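Local coordinates for DNA polymerase III subunit delta (Bacillus subtilis, PDB 3ZH9), which probably acts as the delta wrench that opens the beta sliding ring so that it can be loaded onto primed DNA, at residues 2-14 against 27-39. Residues are numbered along the deposited sequence; the frame is centred on the assembly and turned at random.
Sequences VFDVWKSLKKGEV and LLQETVSRIRQTV
Val2 CG2 lies against Thr31 OG1 and Leu27 CB where two nearly parallel helices, their segment axes 10.2 Å apart and 10° from aligned, pack side by side on the parallel five-stranded sheet of the AAA+-like (P-loop NTPase) domain. Val5 CG1 meets Thr31 CG2, and Val5 also touches Phe139 and Met141 of an edge strand. Trp6 is a knob among Leu27, Glu30, Thr31 and Arg34. With CG anti to the carbonyl carbon (chi1 -65°), the indole reaches across to the second helix, and NE1 donates a nearly straight bond, close to the ring plane, to Thr31 OG1 at 2.8 Å; that hydroxyl in turn donates a hydrogen bond to Leu27 O. Over one indole face the Arg34 guanidinium stacks almost flat, its plane 8° from the ring, with Arg34 CD over the five-membered ring. Val2 CG1 covers the opposite face. Glu30 OE2, one turn back, forms a salt bridge with Arg34 NE, helping to hold the guanidinium flat on the ring, and a water links Arg34 NH1 to Trp6 O. Leu9 CD1 presses tightly on Ile35 CG1, 3.5 Å away. Past the Schellman motif at Gly12, Val14 forks over the last helical turn: CG1 reaches Val39 CG1, while CG2 touches Thr38 CG2 at 3.6 Å.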
ATOM      1  N   VAL A   2       2.456  11.397  -7.825  1.00 47.02           N
ATOM      2  CA  VAL A   2       2.114  11.903  -6.498  1.00 35.84           C
ATOM      3  C   VAL A   2       2.923  13.160  -6.196  1.00 35.44           C
ATOM      4  O   VAL A   2       2.419  14.118  -5.618  1.00 31.54           O
ATOM      5  CB  VAL A   2       2.343  10.851  -5.371  1.00 43.50           C
ATOM      6  CG1 VAL A   2       3.217  11.411  -4.294  1.00 50.97           C
ATOM      7  CG2 VAL A   2       1.018  10.421  -4.761  1.00 41.00           C
ATOM      8  N   PHE A   3       4.183  13.162  -6.606  1.00 31.86           N
ATOM      9  CA  PHE A   3       5.085  14.263  -6.271  1.00 38.27           C
ATOM     10  C   PHE A   3       4.690  15.603  -6.919  1.00 37.79           C
ATOM     11  O   PHE A   3       4.865  16.668  -6.334  1.00 35.28           O
ATOM     12  CB  PHE A   3       6.521  13.868  -6.604  1.00 34.28           C
ATOM     13  CG  PHE A   3       6.989  12.670  -5.834  1.00 36.33           C
ATOM     14  CD1 PHE A   3       7.082  12.722  -4.466  1.00 35.00           C
ATOM     15  CD2 PHE A   3       7.306  11.487  -6.474  1.00 48.56           C
ATOM     16  CE1 PHE A   3       7.494  11.617  -3.725  1.00 33.50           C
ATOM     17  CE2 PHE A   3       7.735  10.377  -5.739  1.00 50.06           C
ATOM     18  CZ  PHE A   3       7.822  10.450  -4.370  1.00 34.25           C
ATOM     19  N   ASP A   4       4.120  15.536  -8.109  1.00 29.57           N
ATOM     20  CA  ASP A   4       3.662  16.735  -8.814  1.00 33.68           C
ATOM     21  C   ASP A   4       2.577  17.407  -7.966  1.00 39.99           C
ATOM     22  O   ASP A   4       2.658  18.591  -7.645  1.00 36.93           O
ATOM     23  CB  ASP A   4       3.152  16.327 -10.194  1.00 37.08           C
ATOM     24  CG  ASP A   4       2.484  17.474 -10.969  1.00 65.20           C
ATOM     25  OD1 ASP A   4       3.033  18.599 -11.060  1.00 67.32           O
ATOM     26  OD2 ASP A   4       1.394  17.219 -11.526  1.00 75.89           O
ATOM     27  N   VAL A   5       1.575  16.630  -7.579  1.00 39.92           N
ATOM     28  CA  VAL A   5       0.544  17.132  -6.696  1.00 35.60           C
ATOM     29  C   VAL A   5       1.125  17.674  -5.383  1.00 33.70           C
ATOM     30  O   VAL A   5       0.808  18.794  -4.991  1.00 34.09           O
ATOM     31  CB  VAL A   5      -0.551  16.081  -6.433  1.00 35.74           C
ATOM     32  CG1 VAL A   5      -1.608  16.616  -5.426  1.00 34.84           C
ATOM     33  CG2 VAL A   5      -1.218  15.718  -7.733  1.00 36.53           C
ATOM     34  N   TRP A   6       1.987  16.910  -4.714  1.00 35.34           N
ATOM     35  CA  TRP A   6       2.485  17.345  -3.405  1.00 31.96           C
ATOM     36  C   TRP A   6       3.228  18.665  -3.494  1.00 37.00           C
ATOM     37  O   TRP A   6       3.018  19.560  -2.682  1.00 40.29           O
ATOM     38  CB  TRP A   6       3.366  16.278  -2.739  1.00 30.27           C
ATOM     39  CG  TRP A   6       2.620  15.010  -2.383  1.00 33.08           C
ATOM     40  CD1 TRP A   6       1.297  14.735  -2.619  1.00 34.09           C
ATOM     41  CD2 TRP A   6       3.161  13.848  -1.738  1.00 33.01           C
ATOM     42  NE1 TRP A   6       0.985  13.475  -2.164  1.00 38.29           N
ATOM     43  CE2 TRP A   6       2.114  12.910  -1.621  1.00 36.82           C
ATOM     44  CE3 TRP A   6       4.428  13.513  -1.249  1.00 37.31           C
ATOM     45  CZ2 TRP A   6       2.296  11.662  -1.023  1.00 32.60           C
ATOM     46  CZ3 TRP A   6       4.605  12.267  -0.656  1.00 40.40           C
ATOM     47  CH2 TRP A   6       3.548  11.360  -0.551  1.00 42.62           C
ATOM     48  N   LYS A   7       4.088  18.786  -4.498  1.00 35.13           N
ATOM     49  CA  LYS A   7       4.831  20.016  -4.734  1.00 40.27           C
ATOM     50  C   LYS A   7       3.904  21.190  -5.083  1.00 36.74           C
ATOM     51  O   LYS A   7       4.104  22.305  -4.605  1.00 35.98           O
ATOM     52  CB  LYS A   7       5.845  19.788  -5.853  1.00 44.35           C
ATOM     53  CG  LYS A   7       6.853  20.896  -6.062  1.00 50.59           C
ATOM     54  CD  LYS A   7       7.807  20.505  -7.186  1.00 59.54           C
ATOM     55  CE  LYS A   7       8.918  21.525  -7.382  1.00 71.96           C
ATOM     56  NZ  LYS A   7       9.858  21.563  -6.225  1.00 82.18           N
ATOM     57  N   SER A   8       2.895  20.931  -5.910  1.00 35.99           N
ATOM     58  CA  SER A   8       1.902  21.956  -6.267  1.00 37.32           C
ATOM     59  C   SER A   8       1.194  22.520  -5.030  1.00 33.33           C
ATOM     60  O   SER A   8       1.072  23.733  -4.869  1.00 39.82           O
ATOM     61  CB  SER A   8       0.836  21.383  -7.207  1.00 32.56           C
ATOM     62  OG  SER A   8       1.362  21.215  -8.495  1.00 43.96           O
ATOM     63  N   LEU A   9       0.727  21.625  -4.164  1.00 31.60           N
ATOM     64  CA  LEU A   9       0.004  22.030  -2.969  1.00 34.15           C
ATOM     65  C   LEU A   9       0.863  22.954  -2.122  1.00 41.79           C
ATOM     66  O   LEU A   9       0.366  23.934  -1.568  1.00 36.13           O
ATOM     67  CB  LEU A   9      -0.423  20.812  -2.148  1.00 32.42           C
ATOM     68  CG  LEU A   9      -1.486  19.930  -2.797  1.00 32.10           C
ATOM     69  CD1 LEU A   9      -1.791  18.736  -1.916  1.00 33.37           C
ATOM     70  CD2 LEU A   9      -2.753  20.763  -3.041  1.00 30.43           C
ATOM     71  N   LYS A  10       2.155  22.637  -2.038  1.00 39.73           N
ATOM     72  CA  LYS A  10       3.090  23.437  -1.268  1.00 40.84           C
ATOM     73  C   LYS A  10       3.367  24.801  -1.895  1.00 43.92           C
ATOM     74  O   LYS A  10       3.792  25.717  -1.203  1.00 51.15           O
ATOM     75  CB  LYS A  10       4.404  22.676  -1.050  1.00 49.64           C
ATOM     76  CG  LYS A  10       4.329  21.580   0.014  1.00 62.14           C
ATOM     77  CD  LYS A  10       5.685  20.893   0.218  1.00 69.56           C
ATOM     78  CE  LYS A  10       5.704  20.070   1.507  1.00 78.39           C
ATOM     79  NZ  LYS A  10       6.997  19.350   1.727  1.00 84.94           N
ATOM     80  N   LYS A  11       3.144  24.941  -3.198  1.00 41.69           N
ATOM     81  CA  LYS A  11       3.325  26.240  -3.855  1.00 36.84           C
ATOM     82  C   LYS A  11       2.061  27.088  -3.780  1.00 34.41           C
ATOM     83  O   LYS A  11       2.018  28.214  -4.274  1.00 42.27           O
ATOM     84  CB  LYS A  11       3.766  26.077  -5.314  1.00 39.31           C
ATOM     85  CG  LYS A  11       5.205  25.579  -5.453  1.00 45.81           C
ATOM     86  CD  LYS A  11       5.649  25.471  -6.897  1.00 55.60           C
ATOM     87  CE  LYS A  11       5.730  26.835  -7.575  1.00 65.49           C
ATOM     88  NZ  LYS A  11       6.806  27.699  -7.009  1.00 72.73           N
ATOM     89  N   GLY A  12       1.033  26.556  -3.144  1.00 33.51           N
ATOM     90  CA  GLY A  12      -0.214  27.282  -3.061  1.00 37.03           C
ATOM     91  C   GLY A  12      -1.066  27.049  -4.290  1.00 40.14           C
ATOM     92  O   GLY A  12      -2.039  27.752  -4.513  1.00 39.49           O
ATOM     93  N   GLU A  13      -0.718  26.041  -5.082  1.00 33.39           N
ATOM     94  CA  GLU A  13      -1.512  25.720  -6.257  1.00 33.43           C
ATOM     95  C   GLU A  13      -2.517  24.629  -5.922  1.00 37.38           C
ATOM     96  O   GLU A  13      -2.182  23.435  -5.875  1.00 36.88           O
ATOM     97  CB  GLU A  13      -0.601  25.313  -7.416  1.00 32.03           C
ATOM     98  CG  GLU A  13       0.387  26.409  -7.790  1.00 34.13           C
ATOM     99  CD  GLU A  13       1.510  25.926  -8.705  1.00 38.17           C
ATOM    100  OE1 GLU A  13       1.456  24.786  -9.208  1.00 35.86           O
ATOM    101  OE2 GLU A  13       2.454  26.703  -8.924  1.00 39.72           O
ATOM    102  N   VAL A  14      -3.747  25.049  -5.645  1.00 30.83           N
ATOM    103  CA  VAL A  14      -4.802  24.107  -5.299  1.00 32.83           C
ATOM    104  C   VAL A  14      -5.921  24.293  -6.300  1.00 36.89           C
ATOM    105  O   VAL A  14      -6.441  25.391  -6.442  1.00 32.99           O
ATOM    106  CB  VAL A  14      -5.337  24.320  -3.861  1.00 41.07           C
ATOM    107  CG1 VAL A  14      -6.181  23.107  -3.424  1.00 35.53           C
ATOM    108  CG2 VAL A  14      -4.181  24.530  -2.902  1.00 41.42           C
ATOM    109  N   LEU A  27      -0.941   6.169  -0.737  1.00 39.18           N
ATOM    110  CA  LEU A  27      -0.651   7.433  -1.404  1.00 41.06           C
ATOM    111  C   LEU A  27      -1.914   8.252  -1.685  1.00 40.71           C
ATOM    112  O   LEU A  27      -1.890   9.485  -1.662  1.00 40.10           O
ATOM    113  CB  LEU A  27       0.111   7.185  -2.701  1.00 36.76           C
ATOM    114  CG  LEU A  27       1.511   6.607  -2.478  1.00 45.15           C
ATOM    115  CD1 LEU A  27       2.213   6.354  -3.803  1.00 51.54           C
ATOM    116  CD2 LEU A  27       2.324   7.549  -1.609  1.00 42.01           C
ATOM    117  N   LEU A  28      -3.015   7.572  -1.963  1.00 40.17           N
ATOM    118  CA  LEU A  28      -4.277   8.281  -2.089  1.00 44.42           C
ATOM    119  C   LEU A  28      -4.572   8.956  -0.751  1.00 40.34           C
ATOM    120  O   LEU A  28      -4.882  10.145  -0.696  1.00 41.85           O
ATOM    121  CB  LEU A  28      -5.398   7.327  -2.508  1.00 44.48           C
ATOM    122  CG  LEU A  28      -5.175   6.718  -3.893  1.00 51.16           C
ATOM    123  CD1 LEU A  28      -6.331   5.826  -4.316  1.00 52.93           C
ATOM    124  CD2 LEU A  28      -4.934   7.816  -4.923  1.00 54.25           C
ATOM    125  N   GLN A  29      -4.422   8.191   0.326  1.00 45.50           N
ATOM    126  CA  GLN A  29      -4.717   8.685   1.663  1.00 49.19           C
ATOM    127  C   GLN A  29      -3.811   9.831   2.012  1.00 37.44           C
ATOM    128  O   GLN A  29      -4.263  10.842   2.527  1.00 39.40           O
ATOM    129  CB  GLN A  29      -4.561   7.585   2.724  1.00 64.24           C
ATOM    130  CG  GLN A  29      -5.541   6.433   2.581  1.00 87.31           C
ATOM    131  CD  GLN A  29      -6.968   6.903   2.339  1.00102.65           C
ATOM    132  OE1 GLN A  29      -7.369   7.980   2.793  1.00108.51           O
ATOM    133  NE2 GLN A  29      -7.739   6.098   1.612  1.00105.07           N
ATOM    134  N   GLU A  30      -2.524   9.673   1.741  1.00 36.81           N
ATOM    135  CA  GLU A  30      -1.558  10.703   2.111  1.00 37.50           C
ATOM    136  C   GLU A  30      -1.841  12.015   1.352  1.00 38.65           C
ATOM    137  O   GLU A  30      -1.720  13.109   1.904  1.00 48.22           O
ATOM    138  CB  GLU A  30      -0.141  10.197   1.854  1.00 40.07           C
ATOM    139  CG  GLU A  30       0.920  11.255   2.000  1.00 45.83           C
ATOM    140  CD  GLU A  30       1.014  11.791   3.416  1.00 48.59           C
ATOM    141  OE1 GLU A  30       0.474  11.134   4.330  1.00 53.02           O
ATOM    142  OE2 GLU A  30       1.630  12.861   3.616  1.00 43.85           O
ATOM    143  N   THR A  31      -2.251  11.892   0.095  1.00 38.89           N
ATOM    144  CA  THR A  31      -2.520  13.053  -0.759  1.00 37.86           C
ATOM    145  C   THR A  31      -3.788  13.788  -0.323  1.00 34.98           C
ATOM    146  O   THR A  31      -3.820  15.018  -0.251  1.00 41.67           O
ATOM    147  CB  THR A  31      -2.638  12.618  -2.250  1.00 35.34           C
ATOM    148  OG1 THR A  31      -1.404  12.010  -2.662  1.00 38.03           O
ATOM    149  CG2 THR A  31      -2.956  13.818  -3.159  1.00 32.60           C
ATOM    150  N   VAL A  32      -4.837  13.025  -0.043  1.00 40.34           N
ATOM    151  CA  VAL A  32      -6.076  13.588   0.475  1.00 45.10           C
ATOM    152  C   VAL A  32      -5.781  14.358   1.759  1.00 43.41           C
ATOM    153  O   VAL A  32      -6.324  15.432   2.002  1.00 39.39           O
ATOM    154  CB  VAL A  32      -7.110  12.476   0.755  1.00 51.20           C
ATOM    155  CG1 VAL A  32      -8.174  12.957   1.732  1.00 51.95           C
ATOM    156  CG2 VAL A  32      -7.734  12.000  -0.544  1.00 53.33           C
ATOM    157  N   SER A  33      -4.894  13.803   2.575  1.00 41.84           N
ATOM    158  CA  SER A  33      -4.521  14.442   3.827  1.00 43.60           C
ATOM    159  C   SER A  33      -3.777  15.762   3.585  1.00 42.79           C
ATOM    160  O   SER A  33      -4.028  16.764   4.261  1.00 41.53           O
ATOM    161  CB  SER A  33      -3.675  13.482   4.674  1.00 43.28           C
ATOM    162  OG  SER A  33      -3.362  14.066   5.922  1.00 56.07           O
ATOM    163  N   ARG A  34      -2.863  15.768   2.618  1.00 38.84           N
ATOM    164  CA  ARG A  34      -2.139  16.997   2.299  1.00 39.44           C
ATOM    165  C   ARG A  34      -3.083  18.044   1.719  1.00 41.01           C
ATOM    166  O   ARG A  34      -2.892  19.246   1.918  1.00 44.09           O
ATOM    167  CB  ARG A  34      -0.970  16.726   1.345  1.00 36.62           C
ATOM    168  CG  ARG A  34       0.266  16.133   2.043  1.00 35.16           C
ATOM    169  CD  ARG A  34       1.214  15.463   1.040  1.00 37.37           C
ATOM    170  NE  ARG A  34       2.303  14.762   1.716  1.00 43.95           N
ATOM    171  CZ  ARG A  34       3.567  15.177   1.757  1.00 45.80           C
ATOM    172  NH1 ARG A  34       3.929  16.305   1.149  1.00 38.10           N
ATOM    173  NH2 ARG A  34       4.478  14.455   2.399  1.00 41.49           N
ATOM    174  N   ILE A  35      -4.106  17.603   1.001  1.00 37.64           N
ATOM    175  CA  ILE A  35      -5.007  18.584   0.408  1.00 45.96           C
ATOM    176  C   ILE A  35      -5.845  19.203   1.514  1.00 45.14           C
ATOM    177  O   ILE A  35      -6.101  20.396   1.505  1.00 45.89           O
ATOM    178  CB  ILE A  35      -5.916  17.989  -0.668  1.00 42.84           C
ATOM    179  CG1 ILE A  35      -5.111  17.673  -1.933  1.00 34.65           C
ATOM    180  CG2 ILE A  35      -7.052  18.969  -0.996  1.00 35.24           C
ATOM    181  CD1 ILE A  35      -5.859  16.774  -2.931  1.00 25.93           C
ATOM    182  N   ARG A  36      -6.246  18.370   2.472  1.00 48.06           N
ATOM    183  CA  ARG A  36      -7.010  18.807   3.637  1.00 49.07           C
ATOM    184  C   ARG A  36      -6.226  19.816   4.474  1.00 51.54           C
ATOM    185  O   ARG A  36      -6.740  20.881   4.820  1.00 47.61           O
ATOM    186  CB  ARG A  36      -7.383  17.594   4.487  1.00 49.17           C
ATOM    187  CG  ARG A  36      -8.232  17.904   5.710  1.00 62.57           C
ATOM    188  CD  ARG A  36      -8.392  16.648   6.559  1.00 80.42           C
ATOM    189  NE  ARG A  36      -8.633  15.468   5.729  1.00 92.69           N
ATOM    190  CZ  ARG A  36      -8.772  14.232   6.200  1.00107.40           C
ATOM    191  NH1 ARG A  36      -8.699  14.004   7.506  1.00117.02           N
ATOM    192  NH2 ARG A  36      -8.988  13.224   5.365  1.00107.38           N
ATOM    193  N   GLN A  37      -4.981  19.477   4.794  1.00 50.53           N
ATOM    194  CA  GLN A  37      -4.089  20.377   5.526  1.00 47.14           C
ATOM    195  C   GLN A  37      -3.927  21.697   4.790  1.00 53.75           C
ATOM    196  O   GLN A  37      -3.670  22.734   5.397  1.00 53.17           O
ATOM    197  CB  GLN A  37      -2.706  19.729   5.709  1.00 40.93           C
ATOM    198  CG  GLN A  37      -2.694  18.624   6.747  1.00 63.47           C
ATOM    199  CD  GLN A  37      -1.415  17.785   6.737  1.00 75.11           C
ATOM    200  OE1 GLN A  37      -0.492  18.019   5.950  1.00 63.32           O
ATOM    201  NE2 GLN A  37      -1.364  16.796   7.623  1.00 84.89           N
ATOM    202  N   THR A  38      -4.056  21.653   3.469  1.00 50.93           N
ATOM    203  CA  THR A  38      -3.941  22.869   2.673  1.00 43.88           C
ATOM    204  C   THR A  38      -5.216  23.744   2.699  1.00 45.24           C
ATOM    205  O   THR A  38      -5.122  24.962   2.810  1.00 42.73           O
ATOM    206  CB  THR A  38      -3.541  22.562   1.207  1.00 46.89           C
ATOM    207  OG1 THR A  38      -2.364  21.746   1.183  1.00 48.79           O
ATOM    208  CG2 THR A  38      -3.249  23.839   0.465  1.00 42.01           C
ATOM    209  N   VAL A  39      -6.402  23.145   2.596  1.00 46.10           N
ATOM    210  CA  VAL A  39      -7.605  23.973   2.435  1.00 51.99           C
ATOM    211  C   VAL A  39      -8.448  24.136   3.705  1.00 49.55           C
ATOM    212  O   VAL A  39      -9.118  25.146   3.874  1.00 58.53           O
ATOM    213  CB  VAL A  39      -8.515  23.492   1.261  1.00 52.47           C
ATOM    214  CG1 VAL A  39      -7.687  22.924   0.141  1.00 52.25           C
ATOM    215  CG2 VAL A  39      -9.491  22.457   1.735  1.00 64.20           C
TER
HETATM  216  O   HOH W   1       2.366  18.635  -0.124  1.00 50.65           O